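Local coordinates for protein endoglucanase (Uncultured bacterium, PDB 3X17) that probably hydrolyses internal beta-1,4-glucosidic bonds of cellulose, as a family 9 endoglucanase with an N-terminal Ig-like domain and an (alpha/alpha)6-barrel catalytic domain, at residues 152-157 with 165-170; 192-197 with 548-553; 248-253 with 266-271; 371-376 with 440-445. All coordinates share one frame; numbering follows the deposited sequence.

Contact 1. Residues 152-157 with 165-170; sequences DGYVLV and GTRLEA
Y154 and R167 form a single beta bridge with their CA atoms 4.4 Å apart, and the two backbones run at 135° to each other. On one side of the bridge L168 N donates to G153 O at 2.8 Å; on the other, V155 N reaches T166 O at 2.7 Å and V155 O accepts from G165 N. A cis peptide joins D152 to G153. D152 O is gripped by two donors on opposite faces of its carbonyl plane, A170 N at 3.0 Å and R167 NH2 at 2.9 Å. Strand 154-155, which holds Y154 and V155, is an outermost strand of a small mixed sheet in the glycoside hydrolase family 9 domain, its other flank lying on strand 265-271. The bend at chi2 (71°) of R167 carries CD over one face of the Y154 ring, 4.1 Å from its centroid, a CH-pi contact. R167 NE bonds L168 O, while a water links NH1 to Y154 OH, so all three guanidinium nitrogens are engaged, by L168 O, D152 O and the water. V155 CG2 packs on L168 CG at 3.7 Å. The D152 carboxylate turns to salt bridges with K182 and R265, about 5 Å from the bound zinc ion and against its ligand C132.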
loop_
_atom_site.group_PDB
_atom_site.type_symbol
_atom_site.label_atom_id
_atom_site.label_comp_id
_atom_site.label_asym_id
_atom_site.label_seq_id
_atom_site.Cartn_x
_atom_site.Cartn_y
_atom_site.Cartn_z
ATOM N N ASP A 152 -23.522 -12.642 0.639
ATOM C CA ASP A 152 -23.277 -11.190 0.830
ATOM C C ASP A 152 -24.223 -10.426 -0.099
ATOM O O ASP A 152 -24.169 -10.644 -1.307
ATOM C CB ASP A 152 -21.827 -10.829 0.423
ATOM C CG ASP A 152 -20.772 -11.278 1.439
ATOM O OD1 ASP A 152 -21.128 -11.765 2.536
ATOM O OD2 ASP A 152 -19.554 -11.143 1.135
ATOM N N GLY A 153 -25.058 -9.509 0.397
ATOM C CA GLY A 153 -25.460 -9.387 1.790
ATOM C C GLY A 153 -26.803 -8.671 1.883
ATOM O O GLY A 153 -27.454 -8.395 0.876
ATOM N N TYR A 154 -27.242 -8.395 3.098
ATOM C CA TYR A 154 -28.600 -7.899 3.336
ATOM C C TYR A 154 -28.531 -6.432 3.735
ATOM O O TYR A 154 -27.711 -6.056 4.576
ATOM C CB TYR A 154 -29.255 -8.719 4.470
ATOM C CG TYR A 154 -29.511 -10.151 4.062
ATOM C CD1 TYR A 154 -28.493 -11.104 4.122
ATOM C CD2 TYR A 154 -30.700 -10.504 3.416
ATOM C CE1 TYR A 154 -28.717 -12.418 3.727
ATOM C CE2 TYR A 154 -30.924 -11.804 3.000
ATOM C CZ TYR A 154 -29.927 -12.749 3.128
ATOM O OH TYR A 154 -30.146 -14.026 2.652
ATOM N N VAL A 155 -29.418 -5.623 3.183
ATOM C CA VAL A 155 -29.414 -4.186 3.462
ATOM C C VAL A 155 -29.691 -3.917 4.929
ATOM O O VAL A 155 -30.707 -4.376 5.448
ATOM C CB VAL A 155 -30.480 -3.460 2.635
ATOM C CG1 VAL A 155 -30.493 -1.989 2.988
ATOM C CG2 VAL A 155 -30.212 -3.663 1.138
ATOM N N LEU A 156 -28.824 -3.148 5.587
ATOM C CA LEU A 156 -28.996 -2.873 6.999
ATOM C C LEU A 156 -30.109 -1.873 7.316
ATOM O O LEU A 156 -30.933 -2.152 8.172
ATOM C CB LEU A 156 -27.688 -2.468 7.674
ATOM C CG LEU A 156 -27.832 -2.243 9.192
ATOM C CD1 LEU A 156 -28.210 -3.554 9.887
ATOM C CD2 LEU A 156 -26.554 -1.699 9.803
ATOM N N VAL A 157 -30.136 -0.725 6.637
ATOM C CA VAL A 157 -31.173 0.283 6.891
ATOM C C VAL A 157 -32.041 0.604 5.679
ATOM O O VAL A 157 -31.577 0.521 4.541
ATOM C CB VAL A 157 -30.615 1.601 7.531
ATOM C CG1 VAL A 157 -29.585 1.295 8.634
ATOM C CG2 VAL A 157 -30.079 2.556 6.477
ATOM N N GLY A 165 -33.202 -5.588 5.379
ATOM C CA GLY A 165 -33.414 -7.028 5.268
ATOM C C GLY A 165 -33.447 -7.529 3.829
ATOM O O GLY A 165 -33.391 -8.731 3.591
ATOM N N THR A 166 -33.448 -6.612 2.865
ATOM C CA THR A 166 -33.367 -7.016 1.479
ATOM C C THR A 166 -32.025 -7.656 1.144
ATOM O O THR A 166 -30.966 -7.156 1.552
ATOM C CB THR A 166 -33.635 -5.822 0.544
ATOM O OG1 THR A 166 -34.943 -5.294 0.824
ATOM C CG2 THR A 166 -33.559 -6.254 -0.936
ATOM N N ARG A 167 -32.076 -8.745 0.378
ATOM C CA ARG A 167 -30.882 -9.349 -0.186
ATOM C C ARG A 167 -30.367 -8.594 -1.412
ATOM O O ARG A 167 -31.055 -8.470 -2.418
ATOM C CB ARG A 167 -31.124 -10.812 -0.580
ATOM C CG ARG A 167 -29.905 -11.433 -1.322
ATOM C CD ARG A 167 -28.698 -11.669 -0.404
ATOM N NE ARG A 167 -27.426 -11.706 -1.138
ATOM C CZ ARG A 167 -26.980 -12.754 -1.831
ATOM N NH1 ARG A 167 -27.664 -13.888 -1.832
ATOM N NH2 ARG A 167 -25.827 -12.690 -2.485
ATOM N N LEU A 168 -29.118 -8.156 -1.337
ATOM C CA LEU A 168 -28.414 -7.572 -2.490
ATOM C C LEU A 168 -27.394 -8.577 -2.944
ATOM O O LEU A 168 -26.743 -9.199 -2.112
ATOM C CB LEU A 168 -27.638 -6.313 -2.061
ATOM C CG LEU A 168 -28.492 -5.069 -1.849
ATOM C CD1 LEU A 168 -27.617 -3.820 -2.105
ATOM C CD2 LEU A 168 -29.738 -5.076 -2.753
ATOM N N GLU A 169 -27.160 -8.666 -4.250
ATOM C CA GLU A 169 -26.047 -9.470 -4.696
ATOM C C GLU A 169 -24.772 -8.645 -4.695
ATOM O O GLU A 169 -24.532 -7.853 -5.617
ATOM C CB GLU A 169 -26.290 -10.101 -6.071
ATOM C CG GLU A 169 -25.186 -11.124 -6.384
ATOM C CD GLU A 169 -25.541 -12.054 -7.512
ATOM O OE1 GLU A 169 -26.580 -12.723 -7.411
ATOM O OE2 GLU A 169 -24.749 -12.166 -8.471
ATOM N N ALA A 170 -23.987 -8.795 -3.635
ATOM C CA ALA A 170 -22.828 -7.935 -3.379
ATOM C C ALA A 170 -21.718 -8.878 -2.978
ATOM O O ALA A 170 -20.941 -8.646 -2.074
ATOM C CB ALA A 170 -23.138 -6.935 -2.253
HETATM O O HOH W 1 -29.837 -14.665 0.118
#

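Contact 2. Residues 192-197 with 548-553; sequences AQLLKA and PLVFVA
F551 drives its ring into the groove beside A197, packing against both the backbone and the methyl group of the alanine. CD2 of F551 comes to 3.6 Å from A197 CA and 4.0 Å from A197 CB, and the ring edge meets the backbone oxygens of K196 and Q193 near its plane. With CG anti to the backbone N (chi1 -174°), the ring leans across to the neighbouring helix, where K196 CG lies alongside at 4.1 Å from F551 CE2, the two side chains pointing the same way. The second bump comes from the other helix: L194 CD2 is set against the branch point of V550, 3.7 Å from its CB and near both methyls, and the two side chains cross at about a right angle. V550 CG1 also meets A197 CB at 4.2 Å. The axes of the two short helical segments approach to 8.6 Å with only 8° between their N-to-C directions, so helices 184-200 and 543-558 are parallel neighbours, consistent with membership of the same layer of the (alpha/alpha)6 barrel. Toward the N-terminal end, Q193 OE1 rests on the ring of P548, 3.8 Å from CD, while Q193 NE2 bonds V189 O. The tail of K196 leads off to salt bridges with E199 and D386. Helix 435-452 adds M444 against Q193 and F551; helix 115-130 packs Y127 on L194 and L120 and A123 on V550.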
loop_
_atom_site.group_PDB
_atom_site.type_symbol
_atom_site.label_atom_id
_atom_site.label_comp_id
_atom_site.label_asym_id
_atom_site.label_seq_id
_atom_site.Cartn_x
_atom_site.Cartn_y
_atom_site.Cartn_z
ATOM N N ALA A 192 -7.563 2.178 -7.385
ATOM C CA ALA A 192 -6.992 3.372 -8.052
ATOM C C ALA A 192 -5.482 3.292 -8.068
ATOM O O ALA A 192 -4.859 3.663 -9.056
ATOM C CB ALA A 192 -7.427 4.650 -7.343
ATOM N N GLN A 193 -4.891 2.882 -6.946
ATOM C CA GLN A 193 -3.446 2.837 -6.849
ATOM C C GLN A 193 -2.817 1.698 -7.668
ATOM O O GLN A 193 -1.788 1.887 -8.302
ATOM C CB GLN A 193 -2.962 2.819 -5.397
ATOM C CG GLN A 193 -3.189 4.094 -4.627
ATOM C CD GLN A 193 -2.831 3.950 -3.145
ATOM O OE1 GLN A 193 -1.710 4.234 -2.732
ATOM N NE2 GLN A 193 -3.802 3.541 -2.339
ATOM N N LEU A 194 -3.450 0.535 -7.714
ATOM C CA LEU A 194 -2.980 -0.496 -8.646
ATOM C C LEU A 194 -3.091 -0.001 -10.090
ATOM O O LEU A 194 -2.202 -0.242 -10.919
ATOM C CB LEU A 194 -3.739 -1.816 -8.455
ATOM C CG LEU A 194 -3.742 -2.409 -7.035
ATOM C CD1 LEU A 194 -4.606 -3.695 -7.019
ATOM C CD2 LEU A 194 -2.324 -2.722 -6.482
ATOM N N LEU A 195 -4.149 0.741 -10.379
ATOM C CA LEU A 195 -4.361 1.208 -11.739
ATOM C C LEU A 195 -3.222 2.142 -12.134
ATOM O O LEU A 195 -2.717 2.090 -13.259
ATOM C CB LEU A 195 -5.696 1.960 -11.865
ATOM C CG LEU A 195 -6.943 1.110 -12.135
ATOM C CD1 LEU A 195 -8.170 2.005 -12.008
ATOM C CD2 LEU A 195 -6.911 0.461 -13.527
ATOM N N LYS A 196 -2.819 2.994 -11.196
ATOM C CA LYS A 196 -1.785 3.996 -11.454
ATOM C C LYS A 196 -0.433 3.328 -11.612
ATOM O O LYS A 196 0.397 3.787 -12.387
ATOM C CB LYS A 196 -1.743 4.983 -10.279
ATOM C CG LYS A 196 -1.135 6.310 -10.602
ATOM C CD LYS A 196 -1.851 6.988 -11.772
ATOM C CE LYS A 196 -0.877 7.955 -12.450
ATOM N NZ LYS A 196 -1.434 8.408 -13.765
ATOM N N ALA A 197 -0.166 2.315 -10.782
ATOM C CA ALA A 197 1.011 1.482 -10.963
ATOM C C ALA A 197 1.074 0.966 -12.404
ATOM O O ALA A 197 2.145 0.951 -13.018
ATOM C CB ALA A 197 1.002 0.309 -9.993
ATOM N N PRO A 548 0.327 0.821 -2.229
ATOM C CA PRO A 548 1.531 1.597 -2.540
ATOM C C PRO A 548 2.771 0.708 -2.625
ATOM O O PRO A 548 3.757 1.088 -3.265
ATOM C CB PRO A 548 1.640 2.588 -1.357
ATOM C CG PRO A 548 0.878 1.916 -0.231
ATOM C CD PRO A 548 -0.249 1.177 -0.917
ATOM N N LEU A 549 2.740 -0.455 -1.970
ATOM C CA LEU A 549 3.811 -1.432 -2.148
ATOM C C LEU A 549 3.916 -1.902 -3.606
ATOM O O LEU A 549 5.005 -1.960 -4.167
ATOM C CB LEU A 549 3.673 -2.629 -1.180
ATOM C CG LEU A 549 4.672 -3.779 -1.369
ATOM C CD1 LEU A 549 6.146 -3.315 -1.274
ATOM C CD2 LEU A 549 4.395 -4.966 -0.409
ATOM N N VAL A 550 2.806 -2.303 -4.187
ATOM C CA VAL A 550 2.787 -2.673 -5.596
ATOM C C VAL A 550 3.247 -1.485 -6.464
ATOM O O VAL A 550 4.020 -1.679 -7.391
ATOM C CB VAL A 550 1.368 -3.122 -6.064
ATOM C CG1 VAL A 550 1.263 -3.128 -7.613
ATOM C CG2 VAL A 550 1.037 -4.505 -5.506
ATOM N N PHE A 551 2.829 -0.256 -6.120
ATOM C CA PHE A 551 3.284 0.928 -6.870
ATOM C C PHE A 551 4.800 1.136 -6.844
ATOM O O PHE A 551 5.454 1.211 -7.900
ATOM C CB PHE A 551 2.554 2.200 -6.426
ATOM C CG PHE A 551 2.894 3.420 -7.266
ATOM C CD1 PHE A 551 3.992 4.210 -6.961
ATOM C CD2 PHE A 551 2.131 3.748 -8.379
ATOM C CE1 PHE A 551 4.305 5.326 -7.726
ATOM C CE2 PHE A 551 2.447 4.847 -9.154
ATOM C CZ PHE A 551 3.527 5.649 -8.816
ATOM N N VAL A 552 5.373 1.153 -5.647
ATOM C CA VAL A 552 6.787 1.462 -5.527
ATOM C C VAL A 552 7.640 0.321 -6.081
ATOM O O VAL A 552 8.598 0.557 -6.824
ATOM C CB VAL A 552 7.195 1.863 -4.081
ATOM C CG1 VAL A 552 8.666 2.238 -4.032
ATOM C CG2 VAL A 552 6.373 3.056 -3.630
ATOM N N ALA A 553 7.168 -0.908 -5.880
ATOM C CA ALA A 553 7.871 -2.075 -6.364
ATOM C C ALA A 553 7.870 -2.068 -7.895
ATOM O O ALA A 553 8.888 -2.423 -8.535
ATOM C CB ALA A 553 7.224 -3.342 -5.836
#

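Contact 3. Residues 248-253 with 266-271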
loop_
_atom_site.group_PDB
_atom_site.type_symbol
_atom_site.label_atom_id
_atom_site.label_comp_id
_atom_site.label_asym_id
_atom_site.label_seq_id
_atom_site.Cartn_x
_atom_site.Cartn_y
_atom_site.Cartn_z
ATOM N N ALA A 248 -20.374 -6.336 6.052
ATOM C CA ALA A 248 -19.733 -7.128 7.103
ATOM C C ALA A 248 -20.776 -7.766 8.007
ATOM O O ALA A 248 -21.949 -7.431 7.914
ATOM C CB ALA A 248 -18.756 -6.267 7.923
ATOM N N GLY A 249 -20.335 -8.703 8.841
ATOM C CA GLY A 249 -21.192 -9.317 9.862
ATOM C C GLY A 249 -21.398 -8.342 10.998
ATOM O O GLY A 249 -20.683 -7.332 11.088
ATOM N N LEU A 250 -22.386 -8.623 11.855
ATOM C CA LEU A 250 -22.572 -7.868 13.101
ATOM C C LEU A 250 -21.463 -8.169 14.109
ATOM O O LEU A 250 -21.198 -7.375 14.999
ATOM C CB LEU A 250 -23.956 -8.167 13.715
ATOM C CG LEU A 250 -25.163 -7.810 12.831
ATOM C CD1 LEU A 250 -26.478 -8.285 13.451
ATOM C CD2 LEU A 250 -25.215 -6.304 12.562
ATOM N N ARG A 251 -20.809 -9.310 13.940
ATOM C CA ARG A 251 -19.766 -9.756 14.864
ATOM C C ARG A 251 -18.437 -10.056 14.154
ATOM O O ARG A 251 -18.415 -10.484 12.995
ATOM C CB ARG A 251 -20.240 -10.999 15.638
ATOM C CG ARG A 251 -21.436 -10.710 16.589
ATOM C CD ARG A 251 -22.046 -11.986 17.184
ATOM N NE ARG A 251 -22.470 -12.945 16.155
ATOM C CZ ARG A 251 -23.641 -12.912 15.512
ATOM N NH1 ARG A 251 -24.527 -11.944 15.757
ATOM N NH2 ARG A 251 -23.918 -13.844 14.602
ATOM N N TRP A 252 -17.334 -9.792 14.856
ATOM C CA TRP A 252 -16.013 -10.189 14.411
ATOM C C TRP A 252 -15.952 -11.704 14.498
ATOM O O TRP A 252 -16.187 -12.259 15.566
ATOM C CB TRP A 252 -14.937 -9.590 15.319
ATOM C CG TRP A 252 -14.822 -8.085 15.237
ATOM C CD1 TRP A 252 -15.349 -7.175 16.105
ATOM C CD2 TRP A 252 -14.091 -7.333 14.258
ATOM N NE1 TRP A 252 -14.999 -5.904 15.721
ATOM C CE2 TRP A 252 -14.251 -5.966 14.580
ATOM C CE3 TRP A 252 -13.309 -7.681 13.146
ATOM C CZ2 TRP A 252 -13.647 -4.940 13.838
ATOM C CZ3 TRP A 252 -12.720 -6.657 12.391
ATOM C CH2 TRP A 252 -12.878 -5.304 12.764
ATOM N N PRO A 253 -15.668 -12.374 13.363
ATOM C CA PRO A 253 -15.353 -13.785 13.378
ATOM C C PRO A 253 -14.154 -14.056 14.273
ATOM O O PRO A 253 -13.295 -13.184 14.450
ATOM C CB PRO A 253 -14.993 -14.082 11.931
ATOM C CG PRO A 253 -15.525 -12.905 11.134
ATOM C CD PRO A 253 -15.441 -11.757 12.044
ATOM N N TYR A 266 -24.208 -7.861 6.268
ATOM C CA TYR A 266 -25.063 -6.703 6.027
ATOM C C TYR A 266 -24.359 -5.650 5.200
ATOM O O TYR A 266 -23.140 -5.486 5.276
ATOM C CB TYR A 266 -25.515 -6.058 7.339
ATOM C CG TYR A 266 -26.454 -6.934 8.129
ATOM C CD1 TYR A 266 -27.814 -6.994 7.823
ATOM C CD2 TYR A 266 -25.965 -7.758 9.132
ATOM C CE1 TYR A 266 -28.671 -7.835 8.539
ATOM C CE2 TYR A 266 -26.801 -8.619 9.828
ATOM C CZ TYR A 266 -28.151 -8.642 9.542
ATOM O OH TYR A 266 -28.947 -9.511 10.249
ATOM N N VAL A 267 -25.150 -4.948 4.401
ATOM C CA VAL A 267 -24.654 -3.879 3.551
ATOM C C VAL A 267 -25.000 -2.584 4.257
ATOM O O VAL A 267 -26.167 -2.307 4.515
ATOM C CB VAL A 267 -25.355 -3.931 2.180
ATOM C CG1 VAL A 267 -24.978 -2.731 1.312
ATOM C CG2 VAL A 267 -25.033 -5.258 1.505
ATOM N N TYR A 268 -23.970 -1.877 4.698
ATOM C CA TYR A 268 -24.147 -0.675 5.507
ATOM C C TYR A 268 -24.459 0.534 4.625
ATOM O O TYR A 268 -24.318 0.467 3.402
ATOM C CB TYR A 268 -22.898 -0.452 6.353
ATOM C CG TYR A 268 -22.758 -1.469 7.477
ATOM C CD1 TYR A 268 -22.411 -2.785 7.203
ATOM C CD2 TYR A 268 -23.158 -1.155 8.774
ATOM C CE1 TYR A 268 -22.322 -3.716 8.198
ATOM C CE2 TYR A 268 -23.071 -2.091 9.785
ATOM C CZ TYR A 268 -22.652 -3.363 9.486
ATOM O OH TYR A 268 -22.606 -4.316 10.462
ATOM N N ARG A 269 -24.855 1.638 5.253
ATOM C CA ARG A 269 -25.525 2.724 4.563
ATOM C C ARG A 269 -24.555 3.481 3.656
ATOM O O ARG A 269 -23.344 3.462 3.880
ATOM C CB ARG A 269 -26.099 3.696 5.589
ATOM C CG ARG A 269 -25.007 4.503 6.312
ATOM C CD ARG A 269 -25.583 5.391 7.387
ATOM N NE ARG A 269 -26.299 4.614 8.384
ATOM C CZ ARG A 269 -27.304 5.086 9.114
ATOM N NH1 ARG A 269 -27.686 6.361 9.001
ATOM N NH2 ARG A 269 -27.904 4.287 9.989
ATOM N N ILE A 270 -25.096 4.143 2.635
ATOM C CA ILE A 270 -24.265 4.891 1.707
ATOM C C ILE A 270 -23.519 6.042 2.394
ATOM O O ILE A 270 -23.951 6.570 3.426
ATOM C CB ILE A 270 -25.054 5.447 0.526
ATOM C CG1 ILE A 270 -26.120 6.439 0.999
ATOM C CG2 ILE A 270 -25.686 4.312 -0.294
ATOM C CD1 ILE A 270 -25.839 7.914 0.659
ATOM N N THR A 271 -22.515 6.541 1.674
ATOM C CA THR A 271 -21.703 7.650 2.101
ATOM C C THR A 271 -21.314 8.386 0.812
ATOM O O THR A 271 -21.170 7.754 -0.244
ATOM C CB THR A 271 -20.468 7.055 2.763
ATOM O OG1 THR A 271 -20.561 7.149 4.193
ATOM C CG2 THR A 271 -19.231 7.613 2.228
HETATM O O HOH W 2 -20.046 -4.681 11.508
#
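A248 and Y266 face each other as an antiparallel hydrogen-bonded pair, exchanging two backbone bonds. Y266 N donates to A248 O at 2.8 Å with an almost straight N-H...O angle of 172°, although it approaches from above the carbonyl plane. The return bond, A248 N to Y266 O at 3.0 Å, lies in the carbonyl plane but is more bent, at 150°. Beyond this pair a water takes over: it donates to G249 O at 2.8 Å and is hydrogen-bonded to Y268 OH, joining the chain to the tyrosine tip. The Y268 ring presents its edge to A248 O, with CE1 3.7 Å away, and K246 makes a cation-pi contact with this ring. Farther out, L250 comes back against Y266, its CG 3.5 Å from Y266 CE2, and its CD2 comes to 3.9 Å from Y268 OH. The leucine thus touches both tyrosines as strand 243-249 gives way to a loop. These strands are neighbours in the four-stranded mixed sheet, strand 265-271 also pairing with strand 154-155. Between 248-253 and 266-271 direct backbone pairing is confined to A248 and Y266, the strands pairing further through Y268 and K246; the departing chain is held through a bridging water and aliphatic-aromatic packing.

Contact 4. Residues 371-376 with 440-445; sequences YAPVSW and LAKGML
P373 and L445 form the heart of a contact between a loop and a helix of the (alpha/alpha)6 barrel, the loop joining helix 354-366 to helix 381-390 and lying along helix 435-452. Most of the contact is apolar packing. The proline ring sits over one side of the helix: its CB meets A441 CB at 3.9 Å, and its CG lies 3.7 Å from K442 CG, with the two side chains side by side and pointing the same way. L445 crosses the proline at about a right angle. The second methyl of L445, CD2, reaches Y371 OH at 3.6 Å, the tyrosine and leucine sliding past each other in opposite directions. Farther along the loop, V374 CG2 packs against M444 SD at 4.1 Å; chi1 (-172°) and chi2 (-166°) of M444, both near anti, extend the chain and carry the sulfur to the valine. Polar links between the segments run through water. One water accepts from V374 N and donates to A441 O at 2.7 Å, a carbonyl already taking the helix bond from L445 N. Another accepts from Y371 OH and donates to L445 O at 2.6 Å. Outside the pair, K442 NZ turns to P425 O, Y384 meets Y371 edge-to-face, and A381 packs on V374 and L445. The loop goes on to V377, a ligand of a bound calcium ion. The tightest spot is L445 CD1, pressed to 3.5 Å from P373 CA, closer than usual for two carbons.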
loop_
_atom_site.group_PDB
_atom_site.type_symbol
_atom_site.label_atom_id
_atom_site.label_comp_id
_atom_site.label_asym_id
_atom_site.label_seq_id
_atom_site.Cartn_x
_atom_site.Cartn_y
_atom_site.Cartn_z
ATOM N N TYR A 371 -2.524 18.550 0.041
ATOM C CA TYR A 371 -1.684 17.596 -0.660
ATOM C C TYR A 371 -1.025 16.666 0.354
ATOM O O TYR A 371 -0.266 17.098 1.224
ATOM C CB TYR A 371 -0.596 18.301 -1.505
ATOM C CG TYR A 371 0.117 17.354 -2.463
ATOM C CD1 TYR A 371 -0.481 16.948 -3.636
ATOM C CD2 TYR A 371 1.349 16.800 -2.138
ATOM C CE1 TYR A 371 0.153 16.080 -4.507
ATOM C CE2 TYR A 371 1.961 15.898 -2.961
ATOM C CZ TYR A 371 1.386 15.582 -4.176
ATOM O OH TYR A 371 2.016 14.699 -5.019
ATOM N N ALA A 372 -1.331 15.386 0.269
ATOM C CA ALA A 372 -0.868 14.475 1.314
ATOM C C ALA A 372 -0.686 13.101 0.700
ATOM O O ALA A 372 -1.159 12.864 -0.416
ATOM C CB ALA A 372 -1.865 14.445 2.466
ATOM N N PRO A 373 0.098 12.232 1.361
ATOM C CA PRO A 373 0.338 10.898 0.787
ATOM C C PRO A 373 -1.042 10.241 0.610
ATOM O O PRO A 373 -1.957 10.531 1.378
ATOM C CB PRO A 373 1.126 10.175 1.885
ATOM C CG PRO A 373 1.758 11.283 2.719
ATOM C CD PRO A 373 0.902 12.501 2.572
ATOM N N VAL A 374 -1.226 9.497 -0.466
ATOM C CA VAL A 374 -2.522 8.878 -0.767
ATOM C C VAL A 374 -2.950 7.969 0.368
ATOM O O VAL A 374 -2.145 7.152 0.866
ATOM C CB VAL A 374 -2.423 8.070 -2.071
ATOM C CG1 VAL A 374 -3.632 7.142 -2.230
ATOM C CG2 VAL A 374 -2.262 9.042 -3.252
ATOM N N SER A 375 -4.166 8.207 0.869
ATOM C CA SER A 375 -4.749 7.382 1.942
ATOM C C SER A 375 -6.272 7.268 1.735
ATOM O O SER A 375 -6.830 7.996 0.934
ATOM C CB SER A 375 -4.466 8.039 3.314
ATOM O OG SER A 375 -5.334 9.144 3.506
ATOM N N TRP A 376 -6.924 6.345 2.446
ATOM C CA TRP A 376 -8.391 6.227 2.415
ATOM C C TRP A 376 -9.130 7.436 2.990
ATOM O O TRP A 376 -10.315 7.639 2.703
ATOM C CB TRP A 376 -8.860 4.935 3.099
ATOM C CG TRP A 376 -8.542 4.834 4.576
ATOM C CD1 TRP A 376 -7.516 4.118 5.149
ATOM C CD2 TRP A 376 -9.305 5.368 5.670
ATOM N NE1 TRP A 376 -7.532 4.275 6.518
ATOM C CE2 TRP A 376 -8.621 5.026 6.866
ATOM C CE3 TRP A 376 -10.444 6.171 5.753
ATOM C CZ2 TRP A 376 -9.081 5.399 8.137
ATOM C CZ3 TRP A 376 -10.911 6.552 7.028
ATOM C CH2 TRP A 376 -10.226 6.156 8.201
ATOM N N LEU A 440 5.512 3.935 2.366
ATOM C CA LEU A 440 5.524 3.615 0.952
ATOM C C LEU A 440 4.725 4.650 0.163
ATOM O O LEU A 440 5.093 5.001 -0.964
ATOM C CB LEU A 440 5.005 2.202 0.716
ATOM C CG LEU A 440 6.006 1.071 0.984
ATOM C CD1 LEU A 440 5.224 -0.245 1.132
ATOM C CD2 LEU A 440 7.036 0.940 -0.165
ATOM N N ALA A 441 3.637 5.145 0.750
ATOM C CA ALA A 441 2.821 6.187 0.124
ATOM C C ALA A 441 3.634 7.479 -0.021
ATOM O O ALA A 441 3.421 8.229 -0.968
ATOM C CB ALA A 441 1.560 6.458 0.954
ATOM N N LYS A 442 4.492 7.770 0.955
ATOM C CA LYS A 442 5.435 8.884 0.834
ATOM C C LYS A 442 6.514 8.626 -0.216
ATOM O O LYS A 442 6.955 9.552 -0.895
ATOM C CB LYS A 442 6.088 9.225 2.179
ATOM C CG LYS A 442 5.163 9.913 3.161
ATOM C CD LYS A 442 5.842 10.055 4.559
ATOM C CE LYS A 442 5.044 11.049 5.441
ATOM N NZ LYS A 442 5.698 11.287 6.782
ATOM N N GLY A 443 6.916 7.364 -0.353
ATOM C CA GLY A 443 7.707 6.925 -1.484
ATOM C C GLY A 443 7.041 7.278 -2.799
ATOM O O GLY A 443 7.682 7.777 -3.734
ATOM N N MET A 444 5.741 7.023 -2.857
ATOM C CA MET A 444 4.925 7.378 -4.018
ATOM C C MET A 444 4.940 8.889 -4.310
ATOM O O MET A 444 5.058 9.261 -5.447
ATOM C CB MET A 444 3.480 6.870 -3.856
ATOM C CG MET A 444 2.612 7.037 -5.116
ATOM S SD MET A 444 0.852 6.801 -4.749
ATOM C CE MET A 444 0.817 5.081 -4.267
ATOM N N LEU A 445 4.855 9.751 -3.303
ATOM C CA LEU A 445 4.945 11.192 -3.583
ATOM C C LEU A 445 6.314 11.614 -4.122
ATOM O O LEU A 445 6.388 12.459 -5.027
ATOM C CB LEU A 445 4.547 12.071 -2.390
ATOM C CG LEU A 445 3.206 11.785 -1.703
ATOM C CD1 LEU A 445 3.074 12.664 -0.475
ATOM C CD2 LEU A 445 2.019 11.942 -2.648
HETATM O O HOH W 3 4.797 14.449 -4.523
HETATM O O HOH W 4 1.041 8.671 -2.085
#

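The four contacts fall into two groups within the family 9 domain. Contacts 1 and 3 have centres 10 Å apart and meet in one mixed sheet, where backbone bonds between Y154, L156 and V267 join strands 154-155 and 265-271; contact 1 lies beside the zinc site. Contacts 2 and 4, 11 Å apart between centres, touch close to the centre of the folded chain, with Q193 and F551 packing on M444 and Q193 also on V374. Centres in different groups are 28 to 34 Å apart. Contact 1 closes first along the chain; contacts 3 and 4 then follow between the two segments of contact 2, which thus brings early and late barrel helices together across 350 residues.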